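Local coordinates for mandelate racemase/muconate lactonizing enzyme family protein (PDB 3S5S) that belongs to the mandelate racemase/muconate lactonizing enzyme family, built from an N-terminal capping domain and an enolase-like C-terminal barrel domain, at residues A14-L19 with R32-L37. Sequence-based numbering, arbitrary orientation.
Sequences ALDIPL and RAANLL
R32 crosses to D16 on the neighbouring strand of the hairpin. Its CB and CG lead onto the face that also carries D16 and A34; CD then rests against D16 CB at 3.7 Å. A bend at chi3 (-38°) turns the guanidinium along the strand, where one face passes over the methyl of A34, off-centre toward its rim, and NH1 ends 2.8 Å from D16 OD1. The salt bridge is close, but its hydrogen bond is weak and bent: the carboxylate meets the guanidinium edge with the two planes 77° apart. OD1 also accepts a bond from Q63 at the start of helix 63-72. The pair sits on the antiparallel hairpin of strands 7-25 and 28-42, part of the sheet of the N-terminal capping domain. L15 and N35 exchange two backbone bonds, as do I17 and A33, the straightest being A33 N to I17 O (2.7 Å, 166°). D16 CA adds a CH···O contact to A33 O at 3.2 Å. On the other face, with I17 and A33, L15 CB sits 3.9 Å from N35 CB; L37 CB is a looser apolar neighbour of L15 CB, 4.4 Å away. The N35 amide donates through ND2 to E51 on the next strand and to the carbonyl of V300, the latter linking the hairpin to the C-terminal domain.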
loop_
_atom_site.group_PDB
_atom_site.type_symbol
_atom_site.label_atom_id
_atom_site.label_comp_id
_atom_site.label_asym_id
_atom_site.label_seq_id
_atom_site.Cartn_x
_atom_site.Cartn_y
_atom_site.Cartn_z
ATOM N N ALA A 14 -1.790 -30.558 6.400
ATOM C CA ALA A 14 -3.212 -30.670 6.108
ATOM C C ALA A 14 -4.041 -29.895 7.150
ATOM O O ALA A 14 -3.821 -30.041 8.361
ATOM C CB ALA A 14 -3.615 -32.114 6.086
ATOM N N LEU A 15 -4.955 -29.056 6.674
ATOM C CA LEU A 15 -5.931 -28.376 7.550
ATOM C C LEU A 15 -7.358 -28.729 7.067
ATOM O O LEU A 15 -7.993 -27.961 6.323
ATOM C CB LEU A 15 -5.691 -26.848 7.625
ATOM C CG LEU A 15 -6.649 -26.086 8.577
ATOM C CD1 LEU A 15 -6.701 -26.702 10.002
ATOM C CD2 LEU A 15 -6.385 -24.566 8.668
ATOM N N ASP A 16 -7.814 -29.912 7.442
ATOM C CA ASP A 16 -9.100 -30.404 7.002
ATOM C C ASP A 16 -10.144 -30.177 8.094
ATOM O O ASP A 16 -10.131 -30.865 9.132
ATOM C CB ASP A 16 -9.039 -31.913 6.690
ATOM C CG ASP A 16 -8.146 -32.240 5.481
ATOM O OD1 ASP A 16 -8.108 -31.438 4.526
ATOM O OD2 ASP A 16 -7.479 -33.309 5.482
ATOM N N ILE A 17 -11.052 -29.238 7.844
ATOM C CA ILE A 17 -12.159 -28.966 8.759
ATOM C C ILE A 17 -13.536 -29.249 8.156
ATOM O O ILE A 17 -13.865 -28.714 7.084
ATOM C CB ILE A 17 -12.129 -27.534 9.223
ATOM C CG1 ILE A 17 -10.695 -27.122 9.556
ATOM C CG2 ILE A 17 -13.046 -27.381 10.446
ATOM C CD1 ILE A 17 -10.502 -25.631 9.791
ATOM N N PRO A 18 -14.357 -30.051 8.849
ATOM C CA PRO A 18 -15.688 -30.328 8.367
ATOM C C PRO A 18 -16.567 -29.068 8.275
ATOM O O PRO A 18 -16.455 -28.152 9.104
ATOM C CB PRO A 18 -16.253 -31.289 9.430
ATOM C CG PRO A 18 -15.111 -31.753 10.215
ATOM C CD PRO A 18 -14.120 -30.661 10.167
ATOM N N LEU A 19 -17.387 -29.020 7.228
ATOM C CA LEU A 19 -18.469 -28.059 7.075
ATOM C C LEU A 19 -19.717 -28.763 7.611
ATOM O O LEU A 19 -19.830 -29.996 7.464
ATOM C CB LEU A 19 -18.630 -27.694 5.595
ATOM C CG LEU A 19 -17.399 -27.023 4.928
ATOM C CD1 LEU A 19 -17.571 -26.785 3.446
ATOM C CD2 LEU A 19 -17.062 -25.710 5.594
ATOM N N ARG A 32 -15.781 -30.210 2.978
ATOM C CA ARG A 32 -14.720 -30.262 3.949
ATOM C C ARG A 32 -14.028 -28.994 3.529
ATOM O O ARG A 32 -13.986 -28.691 2.345
ATOM C CB ARG A 32 -13.775 -31.402 3.594
ATOM C CG ARG A 32 -13.115 -32.180 4.729
ATOM C CD ARG A 32 -11.734 -32.718 4.297
ATOM N NE ARG A 32 -11.708 -33.168 2.905
ATOM C CZ ARG A 32 -10.612 -33.292 2.146
ATOM N NH1 ARG A 32 -9.402 -32.975 2.612
ATOM N NH2 ARG A 32 -10.740 -33.702 0.888
ATOM N N ALA A 33 -13.508 -28.226 4.469
ATOM C CA ALA A 33 -12.554 -27.233 4.098
ATOM C C ALA A 33 -11.196 -27.945 4.016
ATOM O O ALA A 33 -10.607 -28.322 5.054
ATOM C CB ALA A 33 -12.551 -26.117 5.107
ATOM N N ALA A 34 -10.736 -28.187 2.782
ATOM C CA ALA A 34 -9.451 -28.838 2.522
ATOM C C ALA A 34 -8.326 -27.767 2.410
ATOM O O ALA A 34 -7.864 -27.389 1.324
ATOM C CB ALA A 34 -9.536 -29.764 1.252
ATOM N N ASN A 35 -7.898 -27.288 3.571
ATOM C CA ASN A 35 -6.954 -26.206 3.662
ATOM C C ASN A 35 -5.551 -26.714 4.078
ATOM O O ASN A 35 -5.307 -27.929 4.133
ATOM C CB ASN A 35 -7.502 -25.137 4.610
ATOM C CG ASN A 35 -8.778 -24.481 4.071
ATOM O OD1 ASN A 35 -9.336 -24.900 3.041
ATOM N ND2 ASN A 35 -9.245 -23.432 4.768
ATOM N N LEU A 36 -4.619 -25.783 4.286
ATOM C CA LEU A 36 -3.304 -26.135 4.773
ATOM C C LEU A 36 -2.959 -25.181 5.880
ATOM O O LEU A 36 -3.403 -24.004 5.878
ATOM C CB LEU A 36 -2.235 -25.990 3.695
ATOM C CG LEU A 36 -2.391 -26.837 2.451
ATOM C CD1 LEU A 36 -1.380 -26.374 1.390
ATOM C CD2 LEU A 36 -2.233 -28.310 2.790
ATOM N N LEU A 37 -2.153 -25.689 6.801
ATOM C CA LEU A 37 -1.574 -24.850 7.832
ATOM C C LEU A 37 -0.072 -24.775 7.564
ATOM O O LEU A 37 0.625 -25.833 7.441
ATOM C CB LEU A 37 -1.855 -25.429 9.233
ATOM C CG LEU A 37 -1.129 -24.721 10.382
ATOM C CD1 LEU A 37 -1.709 -23.359 10.642
ATOM C CD2 LEU A 37 -1.129 -25.587 11.626
#